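Local coordinates for fatty acid-binding protein homolog 8 (Caenorhabditis elegans, PDB 6C1Z) that carries unsaturated fatty acids such as oleic acid from the lysosome into the nucleus, where it activates transcription of longevity and mitochondrial beta-oxidation genes, at residues 50-55 / 67-72; 16-21 / 130-135; 6-11 / 111-116. One frame throughout, in Å; residues are numbered along the deposited sequence.

Interaction 1 of 3, residues 50-55 / 67-72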
loop_
_atom_site.group_PDB
_atom_site.type_symbol
_atom_site.label_atom_id
_atom_site.label_comp_id
_atom_site.label_asym_id
_atom_site.label_seq_id
_atom_site.Cartn_x
_atom_site.Cartn_y
_atom_site.Cartn_z
ATOM N N GLY A 50 2.421 -16.026 12.229
ATOM C CA GLY A 50 1.391 -17.043 12.181
ATOM C C GLY A 50 0.633 -16.935 10.881
ATOM O O GLY A 50 1.213 -17.126 9.809
ATOM N N ASP A 51 -0.651 -16.580 10.962
ATOM C CA ASP A 51 -1.446 -16.289 9.781
ATOM C C ASP A 51 -1.763 -14.812 9.605
ATOM O O ASP A 51 -2.623 -14.470 8.789
ATOM C CB ASP A 51 -2.728 -17.137 9.744
ATOM C CG ASP A 51 -3.733 -16.763 10.803
ATOM O OD1 ASP A 51 -3.385 -16.068 11.783
ATOM O OD2 ASP A 51 -4.912 -17.184 10.643
ATOM N N THR A 52 -1.083 -13.924 10.327
ATOM C CA THR A 52 -1.319 -12.490 10.221
ATOM C C THR A 52 -0.167 -11.828 9.471
ATOM O O THR A 52 0.992 -11.887 9.907
ATOM C CB THR A 52 -1.500 -11.841 11.595
ATOM O OG1 THR A 52 -2.615 -12.456 12.255
ATOM C CG2 THR A 52 -1.755 -10.346 11.435
ATOM N N TRP A 53 -0.490 -11.179 8.359
ATOM C CA TRP A 53 0.481 -10.407 7.610
ATOM C C TRP A 53 0.648 -9.021 8.226
ATOM O O TRP A 53 -0.301 -8.421 8.720
ATOM C CB TRP A 53 0.033 -10.261 6.145
ATOM C CG TRP A 53 0.207 -11.547 5.379
ATOM C CD1 TRP A 53 -0.738 -12.511 5.198
ATOM C CD2 TRP A 53 1.397 -12.014 4.759
ATOM N NE1 TRP A 53 -0.200 -13.552 4.492
ATOM C CE2 TRP A 53 1.105 -13.276 4.199
ATOM C CE3 TRP A 53 2.693 -11.491 4.626
ATOM C CZ2 TRP A 53 2.066 -14.030 3.525
ATOM C CZ3 TRP A 53 3.636 -12.235 3.948
ATOM C CH2 TRP A 53 3.316 -13.498 3.404
ATOM N N HIS A 54 1.847 -8.475 8.083
ATOM C CA HIS A 54 2.147 -7.108 8.490
ATOM C C HIS A 54 2.852 -6.421 7.336
ATOM O O HIS A 54 3.890 -6.908 6.867
ATOM C CB HIS A 54 3.010 -7.115 9.748
ATOM C CG HIS A 54 2.313 -7.707 10.930
ATOM N ND1 HIS A 54 1.590 -6.929 11.811
ATOM C CD2 HIS A 54 2.208 -8.976 11.378
ATOM C CE1 HIS A 54 1.078 -7.700 12.755
ATOM N NE2 HIS A 54 1.430 -8.950 12.511
ATOM N N PHE A 55 2.268 -5.342 6.835
ATOM C CA PHE A 55 2.885 -4.470 5.834
ATOM C C PHE A 55 3.092 -3.153 6.549
ATOM O O PHE A 55 2.147 -2.382 6.745
ATOM C CB PHE A 55 1.971 -4.259 4.617
ATOM C CG PHE A 55 2.015 -5.365 3.570
ATOM C CD1 PHE A 55 1.886 -6.701 3.908
ATOM C CD2 PHE A 55 2.191 -5.039 2.239
ATOM C CE1 PHE A 55 1.910 -7.702 2.904
ATOM C CE2 PHE A 55 2.223 -6.035 1.253
ATOM C CZ PHE A 55 2.078 -7.347 1.601
ATOM N N ALA A 67 -1.903 -4.563 9.564
ATOM C CA ALA A 67 -1.984 -5.980 9.862
ATOM C C ALA A 67 -3.273 -6.508 9.248
ATOM O O ALA A 67 -4.307 -5.831 9.275
ATOM C CB ALA A 67 -2.009 -6.208 11.377
ATOM N N PHE A 68 -3.220 -7.712 8.685
ATOM C CA PHE A 68 -4.422 -8.279 8.104
ATOM C C PHE A 68 -4.250 -9.779 7.952
ATOM O O PHE A 68 -3.129 -10.305 7.894
ATOM C CB PHE A 68 -4.735 -7.646 6.743
ATOM C CG PHE A 68 -3.623 -7.802 5.727
ATOM C CD1 PHE A 68 -3.558 -8.908 4.882
ATOM C CD2 PHE A 68 -2.652 -6.826 5.587
ATOM C CE1 PHE A 68 -2.557 -9.035 3.962
ATOM C CE2 PHE A 68 -1.641 -6.943 4.628
ATOM C CZ PHE A 68 -1.580 -8.055 3.830
ATOM N N LYS A 69 -5.387 -10.456 7.819
ATOM C CA LYS A 69 -5.425 -11.816 7.301
ATOM C C LYS A 69 -6.025 -11.819 5.909
ATOM O O LYS A 69 -6.963 -11.073 5.608
ATOM C CB LYS A 69 -6.205 -12.742 8.221
ATOM C CG LYS A 69 -5.618 -12.772 9.615
ATOM C CD LYS A 69 -6.383 -13.700 10.521
ATOM C CE LYS A 69 -5.952 -13.550 11.967
ATOM N NZ LYS A 69 -4.573 -14.034 12.208
ATOM N N ILE A 70 -5.393 -12.596 5.021
ATOM C CA ILE A 70 -5.867 -12.752 3.661
ATOM C C ILE A 70 -7.322 -13.201 3.673
ATOM O O ILE A 70 -7.695 -14.103 4.431
ATOM C CB ILE A 70 -4.948 -13.760 2.929
ATOM C CG1 ILE A 70 -3.549 -13.184 2.747
ATOM C CG2 ILE A 70 -5.512 -14.180 1.605
ATOM C CD1 ILE A 70 -3.536 -11.996 1.881
ATOM N N ARG A 71 -8.156 -12.553 2.847
ATOM C CA ARG A 71 -9.558 -12.903 2.624
ATOM C C ARG A 71 -10.497 -12.487 3.750
ATOM O O ARG A 71 -11.679 -12.822 3.709
ATOM C CB ARG A 71 -9.766 -14.392 2.323
ATOM C CG ARG A 71 -9.015 -14.880 1.085
ATOM C CD ARG A 71 -9.075 -16.412 0.945
ATOM N NE ARG A 71 -8.850 -17.055 2.238
ATOM C CZ ARG A 71 -7.658 -17.429 2.699
ATOM N NH1 ARG A 71 -6.566 -17.267 1.964
ATOM N NH2 ARG A 71 -7.549 -17.977 3.905
ATOM N N GLU A 72 -10.019 -11.731 4.727
ATOM C CA GLU A 72 -10.810 -11.365 5.893
ATOM C C GLU A 72 -10.989 -9.856 5.892
ATOM O O GLU A 72 -10.023 -9.114 6.088
ATOM C CB GLU A 72 -10.112 -11.829 7.170
ATOM C CG GLU A 72 -10.077 -13.340 7.340
ATOM C CD GLU A 72 -10.436 -13.793 8.750
ATOM O OE1 GLU A 72 -10.611 -12.931 9.640
ATOM O OE2 GLU A 72 -10.545 -15.019 8.967
HETATM O O HOH W 1 -3.473 -14.382 6.194
#
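Trp53 and Phe68 face each other as an antiparallel hydrogen-bonded pair, their side chains on the same side of the hairpin of strands 52-58 and 64-68. Trp53 CB sits over one face of the Phe68 ring, offset toward the rim and 3.8 Å from the centroid, a CH-pi contact; the indole is slid aside, near parallel but barely overlapping. With CG lodged between its backbone N and carbonyl carbon (chi1 58°), Phe68 also presents its ring edge to Phe55, CE2 lying 3.6 Å from Phe55 CD1. Ile70 CG1 adds an apolar contact at the indole, 3.8 Å from Trp53 CD1. The backbones close the pair through Trp53 N to Phe68 O at 2.8 Å and Phe68 N to Trp53 O at 3.0 Å. Where the strands part, one water bridges Asp51 O and Ile70 N. Lys69, bent at its last torsion (chi4 -68°), brings NZ to Thr52 OG1 and into a salt bridge with Asp51 OD1, although both modelled separations are doubtfully short. Farther out, Phe95 meets both Trp53 and Phe55 edge-to-face. The Trp53-Phe68 side is thus held by apolar contact, while the ion pair, more exposed and away from the hairpin turn, is probably weakened by solvent.

Interaction 2 of 3, residues 16-21 / 130-135. With SO4 (sulfate ion), chain C.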
loop_
_atom_site.group_PDB
_atom_site.type_symbol
_atom_site.label_atom_id
_atom_site.label_comp_id
_atom_site.label_asym_id
_atom_site.label_seq_id
_atom_site.Cartn_x
_atom_site.Cartn_y
_atom_site.Cartn_z
ATOM N N HIS A 16 11.713 4.338 -6.936
ATOM C CA HIS A 16 11.060 5.128 -7.973
ATOM C C HIS A 16 9.593 5.309 -7.619
ATOM O O HIS A 16 8.975 4.415 -7.054
ATOM C CB HIS A 16 11.157 4.465 -9.355
ATOM C CG HIS A 16 10.347 5.158 -10.406
ATOM N ND1 HIS A 16 10.778 6.301 -11.045
ATOM C CD2 HIS A 16 9.123 4.881 -10.913
ATOM C CE1 HIS A 16 9.858 6.690 -11.910
ATOM N NE2 HIS A 16 8.844 5.847 -11.849
ATOM N N SER A 17 9.040 6.461 -7.999
ATOM C CA SER A 17 7.640 6.766 -7.762
ATOM C C SER A 17 7.110 7.629 -8.897
ATOM O O SER A 17 7.811 8.500 -9.414
ATOM C CB SER A 17 7.442 7.483 -6.418
ATOM O OG SER A 17 6.071 7.711 -6.160
ATOM N N GLU A 18 5.844 7.380 -9.254
ATOM C CA GLU A 18 5.143 8.093 -10.309
ATOM C C GLU A 18 3.723 8.345 -9.824
ATOM O O GLU A 18 3.050 7.410 -9.386
ATOM C CB GLU A 18 5.109 7.224 -11.583
ATOM C CG GLU A 18 5.169 7.959 -12.897
ATOM C CD GLU A 18 5.032 7.014 -14.087
ATOM O OE1 GLU A 18 4.403 5.946 -13.931
ATOM O OE2 GLU A 18 5.559 7.337 -15.171
ATOM N N ASN A 19 3.273 9.600 -9.884
ATOM C CA ASN A 19 1.885 9.967 -9.602
ATOM C C ASN A 19 1.473 9.748 -8.144
ATOM O O ASN A 19 0.269 9.690 -7.839
ATOM C CB ASN A 19 0.904 9.259 -10.548
ATOM C CG ASN A 19 0.834 9.904 -11.898
ATOM O OD1 ASN A 19 1.469 10.924 -12.154
ATOM N ND2 ASN A 19 0.061 9.303 -12.787
ATOM N N PHE A 20 2.404 9.644 -7.196
ATOM C CA PHE A 20 1.984 9.438 -5.809
ATOM C C PHE A 20 1.275 10.665 -5.247
ATOM O O PHE A 20 0.210 10.541 -4.629
ATOM C CB PHE A 20 3.166 9.025 -4.926
ATOM C CG PHE A 20 2.790 8.698 -3.504
ATOM C CD1 PHE A 20 1.726 7.855 -3.210
ATOM C CD2 PHE A 20 3.514 9.215 -2.457
ATOM C CE1 PHE A 20 1.407 7.536 -1.904
ATOM C CE2 PHE A 20 3.190 8.905 -1.145
ATOM C CZ PHE A 20 2.135 8.069 -0.874
ATOM N N GLU A 21 1.858 11.858 -5.420
ATOM C CA GLU A 21 1.204 13.066 -4.932
ATOM C C GLU A 21 -0.165 13.243 -5.578
ATOM O O GLU A 21 -1.127 13.642 -4.907
ATOM C CB GLU A 21 2.104 14.281 -5.182
ATOM C CG GLU A 21 1.564 15.592 -4.616
ATOM C CD GLU A 21 2.510 16.776 -4.793
ATOM O OE1 GLU A 21 3.706 16.560 -5.084
ATOM O OE2 GLU A 21 2.051 17.924 -4.636
ATOM N N ILE A 130 -3.646 6.313 -11.306
ATOM C CA ILE A 130 -2.812 5.201 -10.867
ATOM C C ILE A 130 -1.428 5.728 -10.524
ATOM O O ILE A 130 -0.777 6.377 -11.352
ATOM C CB ILE A 130 -2.714 4.099 -11.931
ATOM C CG1 ILE A 130 -4.069 3.434 -12.119
ATOM C CG2 ILE A 130 -1.689 3.044 -11.510
ATOM C CD1 ILE A 130 -4.109 2.485 -13.266
ATOM N N CYS A 131 -0.980 5.420 -9.316
ATOM C CA CYS A 131 0.376 5.687 -8.847
ATOM C C CYS A 131 1.177 4.397 -8.979
ATOM O O CYS A 131 0.662 3.320 -8.681
ATOM C CB CYS A 131 0.361 6.147 -7.368
ATOM S SG CYS A 131 1.927 5.955 -6.479
ATOM N N ARG A 132 2.437 4.508 -9.395
ATOM C CA ARG A 132 3.327 3.360 -9.529
ATOM C C ARG A 132 4.552 3.584 -8.652
ATOM O O ARG A 132 5.136 4.665 -8.669
ATOM C CB ARG A 132 3.767 3.158 -10.992
ATOM C CG ARG A 132 2.636 3.019 -11.986
ATOM C CD ARG A 132 3.126 2.956 -13.439
ATOM N NE ARG A 132 2.005 2.663 -14.326
ATOM C CZ ARG A 132 1.442 1.468 -14.416
ATOM N NH1 ARG A 132 1.919 0.460 -13.698
ATOM N NH2 ARG A 132 0.415 1.278 -15.234
ATOM N N ARG A 133 4.910 2.579 -7.878
ATOM C CA ARG A 133 6.086 2.645 -7.027
ATOM C C ARG A 133 6.905 1.386 -7.197
ATOM O O ARG A 133 6.367 0.309 -7.463
ATOM C CB ARG A 133 5.722 2.875 -5.572
ATOM C CG ARG A 133 5.697 4.376 -5.302
ATOM C CD ARG A 133 4.602 4.805 -4.409
ATOM N NE ARG A 133 5.048 5.012 -3.041
ATOM C CZ ARG A 133 5.645 6.116 -2.595
ATOM N NH1 ARG A 133 5.945 7.099 -3.417
ATOM N NH2 ARG A 133 5.983 6.217 -1.323
ATOM N N GLU A 134 8.220 1.539 -7.087
ATOM C CA GLU A 134 9.160 0.440 -7.210
ATOM C C GLU A 134 10.127 0.482 -6.030
ATOM O O GLU A 134 10.650 1.552 -5.681
ATOM C CB GLU A 134 9.907 0.570 -8.532
ATOM C CG GLU A 134 10.926 -0.499 -8.786
ATOM C CD GLU A 134 11.662 -0.258 -10.087
ATOM O OE1 GLU A 134 12.200 0.855 -10.266
ATOM O OE2 GLU A 134 11.680 -1.169 -10.936
ATOM N N PHE A 135 10.395 -0.692 -5.456
ATOM C CA PHE A 135 11.264 -0.870 -4.297
ATOM C C PHE A 135 12.318 -1.924 -4.592
ATOM O O PHE A 135 12.106 -2.850 -5.388
ATOM C CB PHE A 135 10.482 -1.423 -3.091
ATOM C CG PHE A 135 9.367 -0.528 -2.578
ATOM C CD1 PHE A 135 8.163 -0.406 -3.253
ATOM C CD2 PHE A 135 9.517 0.166 -1.377
ATOM C CE1 PHE A 135 7.171 0.382 -2.766
ATOM C CE2 PHE A 135 8.526 0.976 -0.886
ATOM C CZ PHE A 135 7.350 1.084 -1.573
HETATM S S SO4 C . 5.624 11.354 -7.086
HETATM O O1 SO4 C . 6.619 11.328 -6.019
HETATM O O2 SO4 C . 5.266 9.962 -7.378
HETATM O O3 SO4 C . 4.474 12.144 -6.690
HETATM O O4 SO4 C . 6.275 11.946 -8.258
#
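His16 to Glu18 run antiparallel to strand 130-135, the axes 4.7 Å apart at 178°, with hydrogen-bonded pairs His16-Glu134 and Glu18-Arg132 flanking the non-hydrogen-bonded pair Ser17-Arg133. Bent at its second and third torsions, the Arg133 side chain lays its guanidinium over one face of Phe20, CZ 3.9 Å from the ring centroid and the planes 28° apart, a stacked cation-pi contact. In the guanidinium plane, NH1 gives a 2.8 Å bond to Ser17 OG; NE has a weak further bond to Tyr124 OH. Pairing of the first strand with the last is a feature of the fatty acid-binding protein barrel, and here the chain passes from strand 10-18 through Asn19 into the first of the two helices. A sulfate, probably from the crystallisation liquor, occupies the start of helix 20-27: Ser17 OG donates to its O2 at 2.7 Å, Phe20 N also reaches O2, and Glu21 N reaches O3 at 2.9 Å. Phe20 CB meets Cys131 SG at 3.7 Å. On the other face of the sheet, Glu18 and Arg132 lie side by side, Glu18 OE1 3.3 Å from Arg132 CD, but their charged atoms stay beyond salt-bridge distance.

Interaction 3 of 3, residues 6-11 / 111-116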
loop_
_atom_site.group_PDB
_atom_site.type_symbol
_atom_site.label_atom_id
_atom_site.label_comp_id
_atom_site.label_asym_id
_atom_site.label_seq_id
_atom_site.Cartn_x
_atom_site.Cartn_y
_atom_site.Cartn_z
ATOM N N LYS A 6 5.783 -16.109 0.333
ATOM C CA LYS A 6 6.994 -15.966 1.135
ATOM C C LYS A 6 8.056 -15.093 0.466
ATOM O O LYS A 6 8.893 -14.512 1.170
ATOM C CB LYS A 6 7.570 -17.342 1.470
ATOM C CG LYS A 6 8.096 -18.108 0.265
ATOM C CD LYS A 6 8.858 -19.363 0.670
ATOM C CE LYS A 6 9.447 -20.057 -0.552
ATOM N NZ LYS A 6 10.430 -21.125 -0.194
ATOM N N GLU A 7 8.058 -14.981 -0.870
ATOM C CA GLU A 7 9.048 -14.165 -1.563
ATOM C C GLU A 7 8.894 -12.682 -1.277
ATOM O O GLU A 7 9.822 -11.909 -1.543
ATOM C CB GLU A 7 8.959 -14.432 -3.070
ATOM C CG GLU A 7 9.226 -15.881 -3.450
ATOM C CD GLU A 7 9.037 -16.158 -4.934
ATOM O OE1 GLU A 7 9.657 -15.463 -5.767
ATOM O OE2 GLU A 7 8.251 -17.068 -5.251
ATOM N N PHE A 8 7.748 -12.270 -0.737
ATOM C CA PHE A 8 7.544 -10.873 -0.409
ATOM C C PHE A 8 8.161 -10.499 0.926
ATOM O O PHE A 8 8.298 -9.293 1.214
ATOM C CB PHE A 8 6.042 -10.582 -0.343
ATOM C CG PHE A 8 5.348 -10.563 -1.681
ATOM C CD1 PHE A 8 4.966 -11.756 -2.312
ATOM C CD2 PHE A 8 5.081 -9.380 -2.317
ATOM C CE1 PHE A 8 4.310 -11.730 -3.528
ATOM C CE2 PHE A 8 4.415 -9.348 -3.535
ATOM C CZ PHE A 8 4.042 -10.549 -4.155
ATOM N N ILE A 9 8.467 -11.478 1.768
ATOM C CA ILE A 9 8.883 -11.179 3.136
ATOM C C ILE A 9 10.266 -10.538 3.130
ATOM O O ILE A 9 11.208 -11.038 2.502
ATOM C CB ILE A 9 8.845 -12.455 3.982
ATOM C CG1 ILE A 9 7.394 -12.859 4.204
ATOM C CG2 ILE A 9 9.581 -12.249 5.314
ATOM C CD1 ILE A 9 7.207 -14.219 4.763
ATOM N N GLY A 10 10.385 -9.408 3.812
ATOM C CA GLY A 10 11.659 -8.732 3.968
ATOM C C GLY A 10 11.446 -7.238 4.044
ATOM O O GLY A 10 10.341 -6.773 4.274
ATOM N N ARG A 11 12.525 -6.501 3.816
ATOM C CA ARG A 11 12.541 -5.054 3.903
ATOM C C ARG A 11 12.912 -4.491 2.539
ATOM O O ARG A 11 13.838 -4.983 1.890
ATOM C CB ARG A 11 13.527 -4.590 5.000
ATOM C CG ARG A 11 12.965 -4.750 6.432
ATOM C CD ARG A 11 14.006 -4.645 7.548
ATOM N NE ARG A 11 14.595 -3.311 7.637
ATOM C CZ ARG A 11 14.074 -2.294 8.314
ATOM N NH1 ARG A 11 12.932 -2.432 8.977
ATOM N NH2 ARG A 11 14.697 -1.122 8.309
ATOM N N PHE A 111 -4.981 -1.354 -4.141
ATOM C CA PHE A 111 -3.533 -1.450 -4.046
ATOM C C PHE A 111 -3.097 -2.823 -4.534
ATOM O O PHE A 111 -3.672 -3.838 -4.148
ATOM C CB PHE A 111 -3.071 -1.266 -2.610
ATOM C CG PHE A 111 -3.629 -0.048 -1.944
ATOM C CD1 PHE A 111 -3.394 1.220 -2.445
ATOM C CD2 PHE A 111 -4.415 -0.170 -0.825
ATOM C CE1 PHE A 111 -3.924 2.350 -1.798
ATOM C CE2 PHE A 111 -4.937 0.960 -0.184
ATOM C CZ PHE A 111 -4.682 2.199 -0.674
ATOM N N THR A 112 -2.105 -2.862 -5.412
ATOM C CA THR A 112 -1.590 -4.124 -5.921
ATOM C C THR A 112 -0.106 -4.164 -5.648
ATOM O O THR A 112 0.592 -3.198 -5.959
ATOM C CB THR A 112 -1.859 -4.243 -7.418
ATOM O OG1 THR A 112 -3.255 -4.037 -7.666
ATOM C CG2 THR A 112 -1.454 -5.631 -7.915
ATOM N N THR A 113 0.368 -5.269 -5.057
ATOM C CA THR A 113 1.778 -5.443 -4.734
ATOM C C THR A 113 2.239 -6.735 -5.380
ATOM O O THR A 113 1.636 -7.785 -5.190
ATOM C CB THR A 113 1.995 -5.484 -3.225
ATOM O OG1 THR A 113 1.469 -4.286 -2.635
ATOM C CG2 THR A 113 3.441 -5.567 -2.861
ATOM N N TRP A 114 3.333 -6.650 -6.134
ATOM C CA TRP A 114 3.802 -7.818 -6.865
ATOM C C TRP A 114 5.313 -7.737 -7.006
ATOM O O TRP A 114 5.931 -6.716 -6.760
ATOM C CB TRP A 114 3.048 -8.020 -8.193
ATOM C CG TRP A 114 3.442 -7.130 -9.334
ATOM C CD1 TRP A 114 4.246 -7.470 -10.396
ATOM C CD2 TRP A 114 3.030 -5.776 -9.569
ATOM N NE1 TRP A 114 4.374 -6.404 -11.239
ATOM C CE2 TRP A 114 3.604 -5.370 -10.795
ATOM C CE3 TRP A 114 2.206 -4.876 -8.873
ATOM C CZ2 TRP A 114 3.434 -4.091 -11.313
ATOM C CZ3 TRP A 114 2.008 -3.618 -9.404
ATOM C CH2 TRP A 114 2.624 -3.233 -10.623
ATOM N N LEU A 115 5.906 -8.857 -7.401
ATOM C CA LEU A 115 7.355 -8.970 -7.576
ATOM C C LEU A 115 7.715 -9.146 -9.042
ATOM O O LEU A 115 7.050 -9.881 -9.778
ATOM C CB LEU A 115 7.908 -10.148 -6.778
ATOM C CG LEU A 115 7.672 -10.161 -5.270
ATOM C CD1 LEU A 115 8.304 -11.373 -4.632
ATOM C CD2 LEU A 115 8.209 -8.896 -4.639
ATOM N N GLU A 116 8.774 -8.468 -9.460
ATOM C CA GLU A 116 9.285 -8.608 -10.815
ATOM C C GLU A 116 10.792 -8.592 -10.749
ATOM O O GLU A 116 11.387 -7.585 -10.359
ATOM C CB GLU A 116 8.802 -7.488 -11.724
ATOM C CG GLU A 116 7.373 -7.692 -12.121
ATOM C CD GLU A 116 6.912 -6.718 -13.158
ATOM O OE1 GLU A 116 7.663 -5.760 -13.457
ATOM O OE2 GLU A 116 5.777 -6.897 -13.639
#
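Phe8 and Leu115 carry the tight part of this contact: Leu115 CG sits above the centre of the Phe8 ring, 3.8 Å from the centroid and 13° off the normal, a CH-pi contact. The two methyls extend the cover unequally. Leu115 CD2 lies 3.9 Å from Phe8 CD2, whereas Leu115 CD1 also meets Glu7, 3.5 Å from Glu7 CB. Phe8 CE2 meets the strand backbone as well, 3.6 Å from Thr113 O and 3.7 Å from Trp114 CA, the latter at the ring edge. With OG1 beside the backbone N (chi1 -57°), Thr113 leaves CG2 anti to that N and near the ring, while its hydroxyl bonds to Gln122. Toward solvent the contact thins: no hydrogen bond crosses between the segments, and exposed Glu7 offers little beyond its CB and carbonyl, its carboxylate bonding to Ser4 N instead. Trp114 directs its CB away from residues 6-11, and its NE1 donates to Glu116 OE2 at 2.8 Å, met from above the carboxylate plane. Residues 6-8, helical in backbone angles but without the regular bonds, precede strand 10-18; Phe8 packs on strand 109-116 and meets Phe95 of neighbouring strand 94-101 edge-to-face, while Val3 of the N-terminal loop packs on both Phe8 and Leu115.

Overall arrangement
From the N terminus, residues 6-11 come first, and interaction 3 closes a long loop when strand 109-116 returns to them. Residues 16-21 end the same strand 10-18 and enter helix 20-27, and their partner, strand 129-137, lies still later, so interactions 2 and 3 cross. Interaction 1 falls wholly within both loops and closes only the short hairpin of strands 52-58 and 64-68. It touches interaction 3, where Trp53 CZ3 lies 3.8 Å from Ile9 CG1; interaction 2 lies across the chain's centre from interaction 1, their centres about 24 Å apart. Together they tie the N-terminal lead-in, the first and last strands and the outlying hairpin into one barrel.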